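Local coordinates for conserved hypothetical protein (Thermoplasma acidophilum DSM 1728, PDB 1Q7H) that is of unknown function but carries a PUA domain and probably binds RNA, possibly with a role in translation initiation, at residues K4-K9 / S30-A35; L56-Y61 / M106-S111; V119-M124 / R139-P144. All blocks are in the same frame, centred on the assembly; numbering follows the deposited sequence.

In the fold
The three contacts follow one another along the chain. Interaction 1 pairs strands 5-6 and 32-35 at one margin of the antiparallel sheet of the N-terminal DUF1947 region, about 20 Å from the centre of the chain. Interaction 2, centred about 21 Å from it, joins strand 56-58 at the other margin of that sheet to strand 106-111 of the PUA domain. Interaction 3 pairs strands 116-122 and 136-142 within the mixed PUA sheet; its centre lies about 8 Å from that of interaction 2, and strands 106-111 and 116-122 are neighbours. Interactions 2 and 3 touch while interaction 1 touches neither, so the junction of the two regions and the PUA sheet form one continuous packed unit.

Interaction 1 of 3, residues K4-K9 / S30-A35; sequences KHFISK and SLEVAA
Glu32 lies over the Phe6 ring on one face of a short two-strand pairing, although its CG is modelled closer to the ring than is physically likely, so its exact height is doubtful. The carboxylate follows the ring: the two planes are only 6° apart, stacked. Glu32 gets there by setting CG anti to its carbonyl carbon (chi1 -61°) and extending the chain at chi2 before the carboxylate turns to lie flat against the ring. Lys4, extended beyond CG, passes Glu32 at a slant, its CB 3.8 Å from Glu32 OE1. Lys4 NZ stays 4.8 Å from Glu32 OE2, too far for a salt bridge, but the lysine charge may help stabilise the ionised carboxylate; the lysine also makes a cation-pi contact with Tyr43. The backbones form an antiparallel bridge that puts strand 5-6 on the margin of the DUF1947 sheet, beside strand 32-35, which in turn bonds to strand 40-44. His5 and Val33 are a hydrogen-bonded pair, with His5 N 3.1 Å from Val33 O and Val33 N 2.8 Å from His5 O, whereas Phe6 and Glu32 are non-hydrogen-bonded. One step on, Ile7 N donates to Leu31 O at 2.9 Å, and a water bridges Ile7 O to Leu31 N. Ile7 turns CG2 onto Val33 CG1 at 3.6 Å, the two side chains crossing at about a right angle, while its CD1 reaches Leu31 CB. Leu31 packs against Ala12, Ile15 and Trp16 of helix 9-20.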
# COMPACT_ATOMS: atom_id res chain seq x y z
N LYS A 4 -19.54 -7.51 9.98
CA LYS A 4 -18.50 -6.60 10.46
C LYS A 4 -18.65 -6.46 11.97
O LYS A 4 -19.76 -6.54 12.50
CB LYS A 4 -18.65 -5.21 9.84
CG LYS A 4 -18.43 -5.11 8.35
CD LYS A 4 -18.54 -3.66 7.94
CE LYS A 4 -18.46 -3.47 6.44
NZ LYS A 4 -18.63 -2.03 6.10
N HIS A 5 -17.54 -6.21 12.66
CA HIS A 5 -17.56 -6.02 14.11
C HIS A 5 -16.50 -5.02 14.51
O HIS A 5 -15.36 -5.11 14.07
CB HIS A 5 -17.24 -7.33 14.84
CG HIS A 5 -18.21 -8.44 14.60
ND1 HIS A 5 -19.34 -8.61 15.37
CD2 HIS A 5 -18.21 -9.46 13.72
CE1 HIS A 5 -19.98 -9.69 14.98
NE2 HIS A 5 -19.31 -10.23 13.97
N PHE A 6 -16.86 -4.06 15.36
CA PHE A 6 -15.87 -3.12 15.84
C PHE A 6 -15.05 -3.95 16.81
O PHE A 6 -15.60 -4.76 17.57
CB PHE A 6 -16.53 -1.96 16.56
CG PHE A 6 -17.06 -0.91 15.62
CD1 PHE A 6 -16.23 0.13 15.18
CD2 PHE A 6 -18.36 -0.97 15.15
CE1 PHE A 6 -16.70 1.07 14.28
CE2 PHE A 6 -18.84 -0.03 14.24
CZ PHE A 6 -18.01 1.00 13.81
N ILE A 7 -13.73 -3.79 16.76
CA ILE A 7 -12.84 -4.54 17.62
C ILE A 7 -12.47 -3.74 18.85
O ILE A 7 -12.64 -2.52 18.89
CB ILE A 7 -11.57 -4.99 16.85
CG1 ILE A 7 -10.80 -3.79 16.32
CG2 ILE A 7 -11.97 -5.86 15.67
CD1 ILE A 7 -9.59 -4.18 15.48
N SER A 8 -11.98 -4.43 19.88
CA SER A 8 -11.59 -3.77 21.12
C SER A 8 -10.46 -2.76 20.89
O SER A 8 -9.81 -2.74 19.84
CB SER A 8 -11.11 -4.81 22.14
OG SER A 8 -9.84 -5.34 21.76
N LYS A 9 -10.23 -1.93 21.89
CA LYS A 9 -9.19 -0.92 21.85
C LYS A 9 -7.83 -1.62 21.71
O LYS A 9 -6.97 -1.18 20.94
CB LYS A 9 -9.25 -0.11 23.15
CG LYS A 9 -8.76 1.33 23.04
CD LYS A 9 -7.26 1.42 22.81
CE LYS A 9 -6.80 2.87 22.72
NZ LYS A 9 -7.08 3.64 23.96
N SER A 30 -11.09 3.89 15.62
CA SER A 30 -11.74 2.63 15.94
C SER A 30 -11.91 1.88 14.63
O SER A 30 -12.15 2.48 13.59
CB SER A 30 -13.09 2.85 16.63
OG SER A 30 -13.97 3.60 15.82
N LEU A 31 -11.79 0.56 14.69
CA LEU A 31 -11.87 -0.27 13.49
C LEU A 31 -12.92 -1.38 13.50
O LEU A 31 -13.23 -1.94 14.55
CB LEU A 31 -10.50 -0.91 13.25
CG LEU A 31 -9.27 -0.00 13.29
CD1 LEU A 31 -8.00 -0.84 13.37
CD2 LEU A 31 -9.25 0.89 12.05
N GLU A 32 -13.47 -1.68 12.33
CA GLU A 32 -14.41 -2.78 12.19
C GLU A 32 -13.66 -3.81 11.37
O GLU A 32 -12.92 -3.45 10.46
CB GLU A 32 -15.66 -2.38 11.42
CG GLU A 32 -16.47 -1.29 12.03
CD GLU A 32 -17.71 -1.02 11.22
OE1 GLU A 32 -18.72 -1.74 11.41
OE2 GLU A 32 -17.67 -0.11 10.37
N VAL A 33 -13.84 -5.08 11.69
CA VAL A 33 -13.15 -6.12 10.95
C VAL A 33 -14.16 -7.01 10.24
O VAL A 33 -15.27 -7.19 10.72
CB VAL A 33 -12.26 -6.96 11.90
CG1 VAL A 33 -13.13 -7.76 12.87
CG2 VAL A 33 -11.34 -7.86 11.09
N ALA A 34 -13.76 -7.56 9.10
CA ALA A 34 -14.62 -8.45 8.33
C ALA A 34 -13.74 -9.53 7.72
O ALA A 34 -12.54 -9.33 7.55
CB ALA A 34 -15.33 -7.66 7.24
N ALA A 35 -14.32 -10.68 7.38
CA ALA A 35 -13.54 -11.78 6.83
C ALA A 35 -14.02 -12.40 5.51
O ALA A 35 -15.09 -12.10 5.00
CB ALA A 35 -13.39 -12.87 7.88
O HOH W 1 -11.90 -0.17 17.46

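Interaction 2 of 3, residues L56-Y61 / M106-S111; sequences LIPSVY and MIFVKS
The selenomethionine Met106 reaches across from strand 106-111 to strand 56-58 and touches three consecutive residues there. Its SE lies 3.9 Å from Pro58 CD, and the terminal CE, 4.0 Å from Ile57 CG1, also abuts the backbone at Leu56 O, 3.5 Å away. An extended start, with CG anti to the backbone N (chi1 -174°), carries the chain across the gap before a bend at chi3 lays the methyl along the strand. Next to it, Pro58 CG presses on Phe108 CE1 at 3.6 Å, the pyrrolidine and the aromatic side chain crossing at about a right angle. The tight part spans Leu56 to Pro58 against Met106 and Phe108. Beyond Pro58 the chain turns into helix 60-65, with Ser59 at the N-cap, and leaves strand 106-111 behind. On the looser margin only the backbone of the partly exposed Leu56 takes part; its side chain leads away to Ile15, Gln18 and Met19 of helix 9-20. The strand axes run nearly parallel, 15° apart, but 9.4 Å from each other, a spacing bridged by side chains where neighbouring strands of one sheet would be joined by backbone bonds. Phe108 is further held by an edge-to-face contact with Tyr22. No hydrogen bond spans the two segments, so here the DUF1947 and PUA regions meet through buried apolar surface, and between 56-61 and 106-111 the fit probably depends on shape more than on directional bonds.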
# COMPACT_ATOMS: atom_id res chain seq x y z
N LEU A 56 0.05 -7.43 6.52
CA LEU A 56 -0.96 -6.41 6.68
C LEU A 56 -0.63 -5.35 5.63
O LEU A 56 0.46 -4.79 5.62
CB LEU A 56 -0.90 -5.80 8.08
CG LEU A 56 -1.53 -6.64 9.18
CD1 LEU A 56 -1.24 -5.99 10.52
CD2 LEU A 56 -3.03 -6.75 8.96
N ILE A 57 -1.59 -5.11 4.75
CA ILE A 57 -1.44 -4.18 3.65
C ILE A 57 -2.39 -2.99 3.78
O ILE A 57 -3.59 -3.17 3.96
CB ILE A 57 -1.78 -4.91 2.32
CG1 ILE A 57 -0.80 -6.08 2.11
CG2 ILE A 57 -1.75 -3.95 1.15
CD1 ILE A 57 -1.18 -6.97 0.95
N PRO A 58 -1.86 -1.75 3.71
CA PRO A 58 -2.76 -0.59 3.81
C PRO A 58 -3.50 -0.51 2.48
O PRO A 58 -2.94 -0.88 1.45
CB PRO A 58 -1.80 0.58 3.99
CG PRO A 58 -0.58 0.12 3.18
CD PRO A 58 -0.46 -1.33 3.62
N SER A 59 -4.75 -0.07 2.49
CA SER A 59 -5.49 0.05 1.24
C SER A 59 -5.08 1.36 0.57
O SER A 59 -4.47 2.22 1.21
CB SER A 59 -7.00 0.08 1.51
OG SER A 59 -7.38 1.34 2.02
N VAL A 60 -5.41 1.52 -0.70
CA VAL A 60 -5.08 2.76 -1.37
C VAL A 60 -5.88 3.89 -0.72
O VAL A 60 -5.47 5.04 -0.77
CB VAL A 60 -5.37 2.71 -2.89
CG1 VAL A 60 -4.29 1.88 -3.59
CG2 VAL A 60 -6.75 2.12 -3.15
N TYR A 61 -7.02 3.56 -0.10
CA TYR A 61 -7.82 4.60 0.56
C TYR A 61 -7.07 5.08 1.79
O TYR A 61 -7.03 6.28 2.06
CB TYR A 61 -9.19 4.07 1.00
CG TYR A 61 -9.98 3.43 -0.11
CD1 TYR A 61 -9.93 3.93 -1.41
CD2 TYR A 61 -10.77 2.30 0.13
CE1 TYR A 61 -10.64 3.33 -2.45
CE2 TYR A 61 -11.49 1.69 -0.89
CZ TYR A 61 -11.42 2.20 -2.18
OH TYR A 61 -12.13 1.59 -3.18
N MSE A 106 7.96 -3.34 1.50
CA MSE A 106 6.65 -3.02 0.95
C MSE A 106 6.82 -1.56 0.50
O MSE A 106 7.42 -0.76 1.22
CB MSE A 106 5.58 -3.10 2.04
CG MSE A 106 4.17 -2.93 1.53
SE MSE A 106 2.86 -3.17 2.96
CE MSE A 106 2.97 -5.08 3.17
N ILE A 107 6.33 -1.22 -0.69
CA ILE A 107 6.43 0.15 -1.17
C ILE A 107 5.05 0.71 -1.47
O ILE A 107 4.10 -0.02 -1.75
CB ILE A 107 7.31 0.26 -2.44
CG1 ILE A 107 6.70 -0.54 -3.59
CG2 ILE A 107 8.72 -0.21 -2.12
CD1 ILE A 107 7.28 -0.21 -4.94
N PHE A 108 4.96 2.03 -1.42
CA PHE A 108 3.71 2.73 -1.64
C PHE A 108 3.90 3.63 -2.85
O PHE A 108 4.67 4.58 -2.81
CB PHE A 108 3.38 3.50 -0.37
CG PHE A 108 3.47 2.64 0.86
CD1 PHE A 108 2.64 1.53 0.99
CD2 PHE A 108 4.45 2.86 1.82
CE1 PHE A 108 2.79 0.65 2.07
CE2 PHE A 108 4.60 1.99 2.90
CZ PHE A 108 3.77 0.88 3.03
N VAL A 109 3.19 3.28 -3.91
CA VAL A 109 3.28 3.96 -5.19
C VAL A 109 2.36 5.15 -5.34
O VAL A 109 1.16 5.04 -5.12
CB VAL A 109 2.96 2.97 -6.34
CG1 VAL A 109 3.21 3.64 -7.68
CG2 VAL A 109 3.80 1.71 -6.17
N LYS A 110 2.92 6.28 -5.73
CA LYS A 110 2.11 7.47 -5.92
C LYS A 110 2.29 8.10 -7.29
O LYS A 110 3.32 7.94 -7.94
CB LYS A 110 2.44 8.53 -4.86
CG LYS A 110 3.89 8.92 -4.83
CD LYS A 110 4.13 10.11 -3.91
CE LYS A 110 3.80 11.42 -4.59
NZ LYS A 110 4.20 12.60 -3.77
N SER A 111 1.25 8.79 -7.72
CA SER A 111 1.26 9.50 -8.99
C SER A 111 2.09 10.77 -8.78
O SER A 111 2.22 11.25 -7.66
CB SER A 111 -0.18 9.91 -9.35
OG SER A 111 -0.19 11.03 -10.22

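Interaction 3 of 3, residues V119-M124 / R139-P144; sequences VGMAEM and RIIHFP
Arg139 and Glu123 form a salt bridge beside the paired strands, with Arg139 NH1 2.7 Å from Glu123 OE1. The carboxylate lies at the edge of the guanidinium, close to its plane, but its own plane is turned 62° from it, and NH1 reaches OE1 from above the carboxylate. A bend at chi2 (-83°) brings the glutamate back toward the strand. The aliphatic part of selenomethionine Met121 lies over one guanidinium face, Met121 CG 3.4 Å from Arg139 NH2, the two side chains running side by side in the same direction. A water accepts from NH1 and donates to Ala122 O, giving this nitrogen a second partner. Behind these groups stands the antiparallel pair Met121 and Arg139, bonded in both directions, with Met121 N 2.9 Å from Arg139 O. Further along, a classic beta bulge sets both Ile141 and His142 against Val119: Val119 O accepts from Ile141 N at 2.9 Å and, weakly, from His142 N at 3.3 Å, while Val119 N donates to His142 O. With the extra residue on strand 136-142, Ile141 CD1 lies 3.9 Å from Val119 CG1 and also approaches Met121 SE. Outside this shell, Ile57 packs on Val119, Ile141 and His142, tying the bulge to the DUF1947 sheet. Charge and water thus mark the margin where Arg139 is exposed, whereas the bulge end, with Val119 and His142 buried, relies on packing.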
# COMPACT_ATOMS: atom_id res chain seq x y z
N VAL A 119 0.07 -0.47 -3.81
CA VAL A 119 1.00 -0.96 -2.81
C VAL A 119 1.82 -2.00 -3.56
O VAL A 119 1.27 -2.77 -4.35
CB VAL A 119 0.31 -1.63 -1.61
CG1 VAL A 119 1.38 -2.17 -0.63
CG2 VAL A 119 -0.59 -0.63 -0.92
N GLY A 120 3.12 -2.01 -3.33
CA GLY A 120 3.95 -2.98 -4.01
C GLY A 120 4.98 -3.60 -3.10
O GLY A 120 5.07 -3.28 -1.91
N MSE A 121 5.74 -4.53 -3.66
CA MSE A 121 6.79 -5.21 -2.93
C MSE A 121 8.00 -4.99 -3.83
O MSE A 121 8.00 -5.38 -5.00
CB MSE A 121 6.45 -6.70 -2.83
CG MSE A 121 6.75 -7.31 -1.48
SE MSE A 121 5.70 -6.57 -0.01
CE MSE A 121 6.83 -7.17 1.44
N ALA A 122 9.02 -4.33 -3.29
CA ALA A 122 10.22 -4.03 -4.06
C ALA A 122 10.94 -5.27 -4.57
O ALA A 122 11.11 -6.25 -3.84
CB ALA A 122 11.17 -3.18 -3.22
N GLU A 123 11.40 -5.21 -5.81
CA GLU A 123 12.13 -6.31 -6.43
C GLU A 123 13.60 -5.90 -6.64
O GLU A 123 14.41 -6.71 -7.08
CB GLU A 123 11.51 -6.65 -7.78
CG GLU A 123 10.08 -7.15 -7.69
CD GLU A 123 10.01 -8.62 -7.37
OE1 GLU A 123 8.89 -9.14 -7.23
OE2 GLU A 123 11.08 -9.25 -7.26
N MSE A 124 13.92 -4.65 -6.33
CA MSE A 124 15.27 -4.10 -6.49
C MSE A 124 15.56 -3.08 -5.40
O MSE A 124 14.64 -2.50 -4.81
CB MSE A 124 15.40 -3.38 -7.85
CG MSE A 124 15.26 -4.26 -9.09
SE MSE A 124 15.18 -3.22 -10.75
CE MSE A 124 17.02 -2.61 -10.81
N ARG A 139 6.64 -5.54 -7.76
CA ARG A 139 5.44 -6.23 -8.20
C ARG A 139 4.34 -5.54 -7.40
O ARG A 139 4.55 -5.21 -6.23
CB ARG A 139 5.49 -7.73 -7.87
CG ARG A 139 5.53 -8.08 -6.40
CD ARG A 139 5.38 -9.60 -6.21
NE ARG A 139 5.56 -10.01 -4.81
CZ ARG A 139 6.73 -10.04 -4.18
NH1 ARG A 139 7.84 -9.68 -4.82
NH2 ARG A 139 6.79 -10.38 -2.90
N ILE A 140 3.19 -5.29 -8.03
CA ILE A 140 2.08 -4.63 -7.33
C ILE A 140 1.19 -5.66 -6.63
O ILE A 140 0.72 -6.61 -7.26
CB ILE A 140 1.22 -3.78 -8.30
CG1 ILE A 140 1.76 -2.35 -8.38
CG2 ILE A 140 -0.20 -3.66 -7.78
CD1 ILE A 140 3.21 -2.19 -8.17
N ILE A 141 0.95 -5.47 -5.33
CA ILE A 141 0.13 -6.40 -4.57
C ILE A 141 -1.26 -5.88 -4.21
O ILE A 141 -2.11 -6.63 -3.73
CB ILE A 141 0.84 -6.85 -3.27
CG1 ILE A 141 1.12 -5.65 -2.38
CG2 ILE A 141 2.14 -7.58 -3.62
CD1 ILE A 141 1.76 -6.03 -1.05
N HIS A 142 -1.49 -4.59 -4.44
CA HIS A 142 -2.80 -4.00 -4.19
C HIS A 142 -2.97 -2.76 -5.03
O HIS A 142 -2.08 -1.91 -5.10
CB HIS A 142 -3.01 -3.63 -2.71
CG HIS A 142 -4.30 -2.90 -2.47
ND1 HIS A 142 -4.37 -1.70 -1.80
CD2 HIS A 142 -5.56 -3.16 -2.90
CE1 HIS A 142 -5.61 -1.24 -1.84
NE2 HIS A 142 -6.35 -2.11 -2.50
N PHE A 143 -4.13 -2.65 -5.67
CA PHE A 143 -4.42 -1.51 -6.52
C PHE A 143 -5.92 -1.31 -6.53
O PHE A 143 -6.67 -2.20 -6.11
CB PHE A 143 -3.88 -1.77 -7.94
CG PHE A 143 -4.39 -3.02 -8.57
CD1 PHE A 143 -5.48 -2.99 -9.44
CD2 PHE A 143 -3.80 -4.25 -8.29
CE1 PHE A 143 -5.97 -4.16 -10.01
CE2 PHE A 143 -4.30 -5.43 -8.86
CZ PHE A 143 -5.38 -5.38 -9.72
N PRO A 144 -6.40 -0.15 -7.01
CA PRO A 144 -7.84 0.09 -7.02
C PRO A 144 -8.66 -0.95 -7.79
O PRO A 144 -8.29 -1.36 -8.89
CB PRO A 144 -7.96 1.48 -7.63
CG PRO A 144 -6.63 2.13 -7.29
CD PRO A 144 -5.68 1.00 -7.58
O HOH W 2 10.42 -9.07 -3.32